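Local coordinates for protein exopolygalacturonate lyase (Vibrio vulnificus, PDB 5A29) that probably cleaves pectate chains by beta-elimination, as a manganese-binding lyase of polysaccharide lyase family 2, at residues S472-E475 with L476-T480; S466-T469 with L470-A473; A489-A492 with A493-V497. One frame throughout, in Å; residues are numbered along the deposited sequence.

Contact 1. Residues S472-E475 with L476-T480; sequences SAIE and LYQIT. With EDO (1,2-ethanediol), chain F.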
loop_
_atom_site.group_PDB
_atom_site.type_symbol
_atom_site.label_atom_id
_atom_site.label_comp_id
_atom_site.label_asym_id
_atom_site.label_seq_id
_atom_site.Cartn_x
_atom_site.Cartn_y
_atom_site.Cartn_z
ATOM N N SER A 472 -8.939 -9.283 9.777
ATOM C CA SER A 472 -8.253 -10.469 10.304
ATOM C C SER A 472 -9.295 -11.450 10.891
ATOM O O SER A 472 -9.165 -12.676 10.798
ATOM C CB SER A 472 -7.300 -10.061 11.430
ATOM O OG SER A 472 -6.171 -9.359 10.844
ATOM N N ALA A 473 -10.241 -10.911 11.650
ATOM C CA ALA A 473 -11.287 -11.803 12.251
ATOM C C ALA A 473 -12.098 -12.521 11.166
ATOM O O ALA A 473 -12.489 -13.699 11.323
ATOM C CB ALA A 473 -12.184 -10.964 13.222
ATOM N N ILE A 474 -12.413 -11.818 10.067
ATOM C CA ILE A 474 -13.063 -12.448 8.953
ATOM C C ILE A 474 -12.203 -13.554 8.335
ATOM O O ILE A 474 -12.716 -14.632 7.994
ATOM C CB ILE A 474 -13.474 -11.395 7.902
ATOM C CG1 ILE A 474 -14.551 -10.440 8.501
ATOM C CG2 ILE A 474 -13.911 -12.050 6.565
ATOM C CD1 ILE A 474 -14.641 -9.136 7.664
ATOM N N GLU A 475 -10.895 -13.287 8.131
ATOM C CA GLU A 475 -10.024 -14.419 7.663
ATOM C C GLU A 475 -10.061 -15.611 8.614
ATOM O O GLU A 475 -10.126 -16.768 8.183
ATOM C CB GLU A 475 -8.550 -13.979 7.528
ATOM C CG GLU A 475 -8.369 -12.938 6.494
ATOM C CD GLU A 475 -8.465 -13.469 5.059
ATOM O OE1 GLU A 475 -8.290 -14.701 4.834
ATOM O OE2 GLU A 475 -8.649 -12.602 4.176
ATOM N N LEU A 476 -10.048 -15.369 9.907
ATOM C CA LEU A 476 -10.041 -16.492 10.783
ATOM C C LEU A 476 -11.396 -17.213 10.779
ATOM O O LEU A 476 -11.463 -18.425 10.919
ATOM C CB LEU A 476 -9.759 -16.067 12.244
ATOM C CG LEU A 476 -8.230 -15.966 12.428
ATOM C CD1 LEU A 476 -7.939 -15.052 13.590
ATOM C CD2 LEU A 476 -7.667 -17.388 12.738
ATOM N N TYR A 477 -12.464 -16.464 10.650
ATOM C CA TYR A 477 -13.761 -17.151 10.363
ATOM C C TYR A 477 -13.701 -18.022 9.073
ATOM O O TYR A 477 -14.177 -19.176 9.109
ATOM C CB TYR A 477 -14.920 -16.118 10.290
ATOM C CG TYR A 477 -16.229 -16.796 10.033
ATOM C CD1 TYR A 477 -16.855 -17.532 11.042
ATOM C CD2 TYR A 477 -16.802 -16.749 8.753
ATOM C CE1 TYR A 477 -18.038 -18.235 10.787
ATOM C CE2 TYR A 477 -18.005 -17.437 8.484
ATOM C CZ TYR A 477 -18.598 -18.179 9.500
ATOM O OH TYR A 477 -19.778 -18.857 9.180
ATOM N N GLN A 478 -13.144 -17.507 7.976
ATOM C CA GLN A 478 -13.123 -18.320 6.746
ATOM C C GLN A 478 -12.276 -19.567 6.975
ATOM O O GLN A 478 -12.633 -20.673 6.502
ATOM C CB GLN A 478 -12.609 -17.563 5.552
ATOM C CG GLN A 478 -13.570 -16.502 5.046
ATOM C CD GLN A 478 -13.000 -15.831 3.815
ATOM O OE1 GLN A 478 -12.763 -14.631 3.806
ATOM N NE2 GLN A 478 -12.690 -16.630 2.790
ATOM N N ILE A 479 -11.190 -19.392 7.742
ATOM C CA ILE A 479 -10.313 -20.532 8.087
ATOM C C ILE A 479 -11.002 -21.606 8.943
ATOM O O ILE A 479 -10.901 -22.830 8.655
ATOM C CB ILE A 479 -9.004 -20.050 8.765
ATOM C CG1 ILE A 479 -8.209 -19.243 7.747
ATOM C CG2 ILE A 479 -8.221 -21.253 9.330
ATOM C CD1 ILE A 479 -7.034 -18.456 8.383
ATOM N N THR A 480 -11.575 -21.187 10.061
ATOM C CA THR A 480 -11.922 -22.097 11.137
ATOM C C THR A 480 -13.436 -22.418 11.073
ATOM O O THR A 480 -13.888 -23.347 11.702
ATOM C CB THR A 480 -11.669 -21.457 12.503
ATOM O OG1 THR A 480 -12.533 -20.314 12.674
ATOM C CG2 THR A 480 -10.171 -21.074 12.700
HETATM C C1 EDO F . -10.852 -10.154 5.127
HETATM O O1 EDO F . -9.453 -10.150 4.871
HETATM C C2 EDO F . -11.562 -10.518 3.823
HETATM O O2 EDO F . -11.292 -11.902 3.553
#
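The closing turns of the alpha helix 467-480 bring E475 and Q478 together, three residues apart, around a molecule of 1,2-ethanediol that probably came from the crystallisation liquor. E475 leaves the helix with CG anti to its own carbonyl carbon and then bends at chi2 (-74°), so the carboxylate folds back toward the start of the helix. There OE2 accepts from O1 of the diol at 2.7 Å. The second hydroxyl, O2, stands 2.8 Å from E475 OE2 and 3.1 Å from Q478 OE1, with one proton for the two. Q478 reaches it by running extended beyond CG (chi2 -178°), back toward the preceding turn, and its OE1 passes 3.9 Å from CG2 of I474. Salt bridges from E475 OE1 to R425 and from E475 OE2 to R422 hold the carboxylate and probably favour its ionised form; R422 also binds the diol. Farther along, CG1 of I479 lies against the carbonyl of E475, 3.2 Å from its O, while I479 N donates to the same oxygen. At the last turn T480 OG1 donates to L476 O at 2.8 Å, and T480 N meets that oxygen from the opposite face of the carbonyl plane. A threonine hydroxyl bound one turn back to the carbonyl that its own N-H already uses is a familiar side-chain-to-main-chain motif of alpha helices.

Contact 2. Residues S466-T469 with L470-A473; sequences SPMT and LFSA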
loop_
_atom_site.group_PDB
_atom_site.type_symbol
_atom_site.label_atom_id
_atom_site.label_comp_id
_atom_site.label_asym_id
_atom_site.label_seq_id
_atom_site.Cartn_x
_atom_site.Cartn_y
_atom_site.Cartn_z
ATOM N N SER A 466 -9.339 -1.826 15.045
ATOM C CA SER A 466 -9.025 -1.097 13.824
ATOM C C SER A 466 -9.695 -1.809 12.646
ATOM O O SER A 466 -10.236 -2.905 12.828
ATOM C CB SER A 466 -7.507 -1.121 13.629
ATOM O OG SER A 466 -7.168 -2.480 13.419
ATOM N N PRO A 467 -9.649 -1.223 11.437
ATOM C CA PRO A 467 -10.121 -1.994 10.260
ATOM C C PRO A 467 -9.413 -3.363 10.137
ATOM O O PRO A 467 -10.041 -4.408 9.717
ATOM C CB PRO A 467 -9.777 -1.057 9.077
ATOM C CG PRO A 467 -9.814 0.336 9.701
ATOM C CD PRO A 467 -9.175 0.131 11.064
ATOM N N MET A 468 -8.116 -3.396 10.483
ATOM C CA MET A 468 -7.332 -4.642 10.427
ATOM C C MET A 468 -7.886 -5.677 11.394
ATOM O O MET A 468 -7.785 -6.897 11.091
ATOM C CB MET A 468 -5.858 -4.420 10.767
ATOM C CG MET A 468 -5.149 -3.529 9.757
ATOM S SD MET A 468 -5.233 -4.260 8.057
ATOM C CE MET A 468 -6.243 -2.977 7.392
ATOM N N THR A 469 -8.499 -5.261 12.519
ATOM C CA THR A 469 -9.140 -6.256 13.413
ATOM C C THR A 469 -10.210 -7.021 12.668
ATOM O O THR A 469 -10.330 -8.283 12.793
ATOM C CB THR A 469 -9.814 -5.563 14.653
ATOM O OG1 THR A 469 -8.859 -4.647 15.235
ATOM C CG2 THR A 469 -10.213 -6.612 15.668
ATOM N N LEU A 470 -11.024 -6.262 11.928
ATOM C CA LEU A 470 -12.181 -6.851 11.222
ATOM C C LEU A 470 -11.670 -7.741 10.059
ATOM O O LEU A 470 -12.178 -8.844 9.878
ATOM C CB LEU A 470 -13.117 -5.786 10.613
ATOM C CG LEU A 470 -13.715 -4.735 11.587
ATOM C CD1 LEU A 470 -14.892 -4.025 10.884
ATOM C CD2 LEU A 470 -14.193 -5.477 12.803
ATOM N N PHE A 471 -10.709 -7.266 9.256
ATOM C CA PHE A 471 -10.285 -8.119 8.122
ATOM C C PHE A 471 -9.672 -9.397 8.681
ATOM O O PHE A 471 -9.749 -10.472 8.044
ATOM C CB PHE A 471 -9.220 -7.432 7.244
ATOM C CG PHE A 471 -9.761 -6.291 6.404
ATOM C CD1 PHE A 471 -10.844 -6.457 5.544
ATOM C CD2 PHE A 471 -9.171 -5.014 6.490
ATOM C CE1 PHE A 471 -11.323 -5.367 4.762
ATOM C CE2 PHE A 471 -9.643 -3.950 5.704
ATOM C CZ PHE A 471 -10.725 -4.129 4.808
ATOM N N SER A 472 -8.939 -9.283 9.777
ATOM C CA SER A 472 -8.253 -10.469 10.304
ATOM C C SER A 472 -9.295 -11.450 10.891
ATOM O O SER A 472 -9.165 -12.676 10.798
ATOM C CB SER A 472 -7.300 -10.061 11.430
ATOM O OG SER A 472 -6.171 -9.359 10.844
ATOM N N ALA A 473 -10.241 -10.911 11.650
ATOM C CA ALA A 473 -11.287 -11.803 12.251
ATOM C C ALA A 473 -12.098 -12.521 11.166
ATOM O O ALA A 473 -12.489 -13.699 11.323
ATOM C CB ALA A 473 -12.184 -10.964 13.222
#
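M468 lays its terminal methyl against the rim of the F471 phenyl ring: CE lies in the ring plane, 3.7 Å from CD2. Bends at chi2 (-59°) and chi3 (114°) swing the thioether round to this edge, though the side chain starts out away from the ring. P467 adds a looser apolar touch, its CB 4.4 Å from CE2 of F471, and its carbonyl accepts from F471 N in the ordinary helical way. The M468 carbonyl oxygen is gripped twice by the residue four places on. S472 N and S472 OG each donate to M468 O at 3.0 Å, coming from opposite faces of the carbonyl plane, and the hydroxyl gets there because OG lies beside the backbone N (chi1 -72°). Ahead of this turn S466 and T469 form a capping box at the helix start: S466 N donates to T469 OG1 at 2.9 Å, and T469 N returns a bond to S466 OG at 3.2 Å. E414 spans the pair, OE1 to the serine hydroxyl and OE2 to the threonine hydroxyl, which probably helps to hold both hydroxyls of the box in place. The turn is buried among three helices: L470 and F471 pack on 521-532, S472 on 417-426, and T469 with L470 on 484-500, while the F471 ring stacks with Y542.

Contact 3. Residues A489-A492 with A493-V497; sequences ARAA and ADKLV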
loop_
_atom_site.group_PDB
_atom_site.type_symbol
_atom_site.label_atom_id
_atom_site.label_comp_id
_atom_site.label_asym_id
_atom_site.label_seq_id
_atom_site.Cartn_x
_atom_site.Cartn_y
_atom_site.Cartn_z
ATOM N N ALA A 489 -15.921 -10.030 15.791
ATOM C CA ALA A 489 -15.815 -8.991 14.787
ATOM C C ALA A 489 -16.994 -8.005 14.921
ATOM O O ALA A 489 -16.838 -6.818 14.702
ATOM C CB ALA A 489 -15.853 -9.614 13.414
ATOM N N ARG A 490 -18.178 -8.508 15.175
ATOM C CA ARG A 490 -19.352 -7.617 15.341
ATOM C C ARG A 490 -19.126 -6.629 16.504
ATOM O O ARG A 490 -19.386 -5.415 16.341
ATOM C CB ARG A 490 -20.629 -8.456 15.674
ATOM C CG ARG A 490 -21.244 -9.073 14.444
ATOM C CD ARG A 490 -22.325 -10.075 14.915
ATOM N NE ARG A 490 -23.467 -10.074 14.040
ATOM C CZ ARG A 490 -24.204 -11.159 13.754
ATOM N NH1 ARG A 490 -23.890 -12.354 14.256
ATOM N NH2 ARG A 490 -25.259 -11.042 12.955
ATOM N N ALA A 491 -18.644 -7.122 17.643
ATOM C CA ALA A 491 -18.390 -6.250 18.768
ATOM C C ALA A 491 -17.312 -5.208 18.425
ATOM O O ALA A 491 -17.434 -4.003 18.738
ATOM C CB ALA A 491 -17.944 -7.071 19.956
ATOM N N ALA A 492 -16.231 -5.685 17.795
ATOM C CA ALA A 492 -15.183 -4.771 17.321
ATOM C C ALA A 492 -15.709 -3.753 16.330
ATOM O O ALA A 492 -15.261 -2.587 16.390
ATOM C CB ALA A 492 -14.033 -5.542 16.683
ATOM N N ALA A 493 -16.525 -4.182 15.342
ATOM C CA ALA A 493 -17.051 -3.243 14.324
ATOM C C ALA A 493 -17.926 -2.155 15.020
ATOM O O ALA A 493 -17.910 -1.001 14.605
ATOM C CB ALA A 493 -17.897 -3.977 13.296
ATOM N N ASP A 494 -18.705 -2.558 16.023
ATOM C CA ASP A 494 -19.531 -1.539 16.762
ATOM C C ASP A 494 -18.655 -0.479 17.445
ATOM O O ASP A 494 -18.897 0.736 17.309
ATOM C CB ASP A 494 -20.429 -2.212 17.791
ATOM C CG ASP A 494 -21.611 -2.975 17.147
ATOM O OD1 ASP A 494 -21.999 -2.705 15.954
ATOM O OD2 ASP A 494 -22.195 -3.800 17.896
ATOM N N LYS A 495 -17.582 -0.933 18.071
ATOM C CA LYS A 495 -16.562 -0.016 18.614
ATOM C C LYS A 495 -15.873 0.824 17.589
ATOM O O LYS A 495 -15.658 2.025 17.811
ATOM C CB LYS A 495 -15.529 -0.741 19.471
ATOM C CG LYS A 495 -16.084 -1.078 20.827
ATOM C CD LYS A 495 -15.221 -2.002 21.665
ATOM C CE LYS A 495 -15.998 -2.583 22.868
ATOM N NZ LYS A 495 -16.594 -3.932 22.587
ATOM N N LEU A 496 -15.568 0.234 16.422
ATOM C CA LEU A 496 -14.974 0.990 15.341
ATOM C C LEU A 496 -15.854 2.174 14.869
ATOM O O LEU A 496 -15.356 3.281 14.643
ATOM C CB LEU A 496 -14.580 0.033 14.165
ATOM C CG LEU A 496 -13.724 0.651 13.056
ATOM C CD1 LEU A 496 -12.271 0.861 13.595
ATOM C CD2 LEU A 496 -13.664 -0.418 11.917
ATOM N N VAL A 497 -17.165 1.939 14.700
ATOM C CA VAL A 497 -18.045 2.972 14.272
ATOM C C VAL A 497 -18.141 4.019 15.396
ATOM O O VAL A 497 -18.011 5.248 15.166
ATOM C CB VAL A 497 -19.423 2.396 13.922
ATOM C CG1 VAL A 497 -20.455 3.549 13.733
ATOM C CG2 VAL A 497 -19.309 1.504 12.653
HETATM O O HOH W 1 -18.819 -3.427 21.078
#
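K495 arches back over A491, one turn earlier in the alpha helix 484-500, in a protein whose family is built on an (alpha/alpha) barrel. The lysine runs nearly straight through chi2 and chi3, then turns sharply at chi4 (95°), which carries NZ round to 4.3 Å from CB of A491. The ammonium does not meet the A491 carbonyl directly. A water lies between, accepting from K495 NZ at 2.7 Å and donating to A491 O at 2.8 Å. That oxygen also takes the helical bond from K495 N, so one lysine addresses one carbonyl twice, once by its backbone and once through the water; NZ has a weak further bond to M460 O. D494 keeps CG beside its backbone N (chi1 -73°), so its carboxylate leans back alongside the previous turn, with CG 3.4 Å from the carbonyl oxygen of R490. R490 and D494, four apart, send their charged ends to different partners: D494 OD1 forms a salt bridge with R32, on helix 27-46, and R490, stretched out toward the start of its own helix, forms one with D29 through NH2. These bridges tie the helix to the N-terminal helix 27-46.

The alanines have only CB to offer: CB of A493 nestles 3.3 Å from A489 O, and A492 and A493 pack, with L496, on L470 of helix 467-480. In D494 and K495 CG lies beside the backbone N, whereas in L496 it stands anti to it (chi1 -170°), which sets the direction of the isobutyl group. The helical backbone itself places CB of L496 3.5 Å from A492 O, the oxygen that L496 N reaches at 2.8 Å.

How the contacts relate
Contacts 2 and 1 overlap along helix 467-480 and its N-cap, sharing S472 and A473, with centres about 10 Å apart. Contact 3 lies on the next helix, 484-500, which packs against both. It meets contact 1 where CB of A473 lies 3.9 Å from CB of A489, although their centres are about 16 Å apart. Its meeting with contact 2 is broader, with centres about 10 Å apart: CD2 of L470 reaches to 3.5 Å from A489 O, and CA of S466 lies 3.8 Å from L496 CD1. All three lie away from the manganese site of H133, E154 and H196; the M468 side chain is about 12 Å from a bound tartrate.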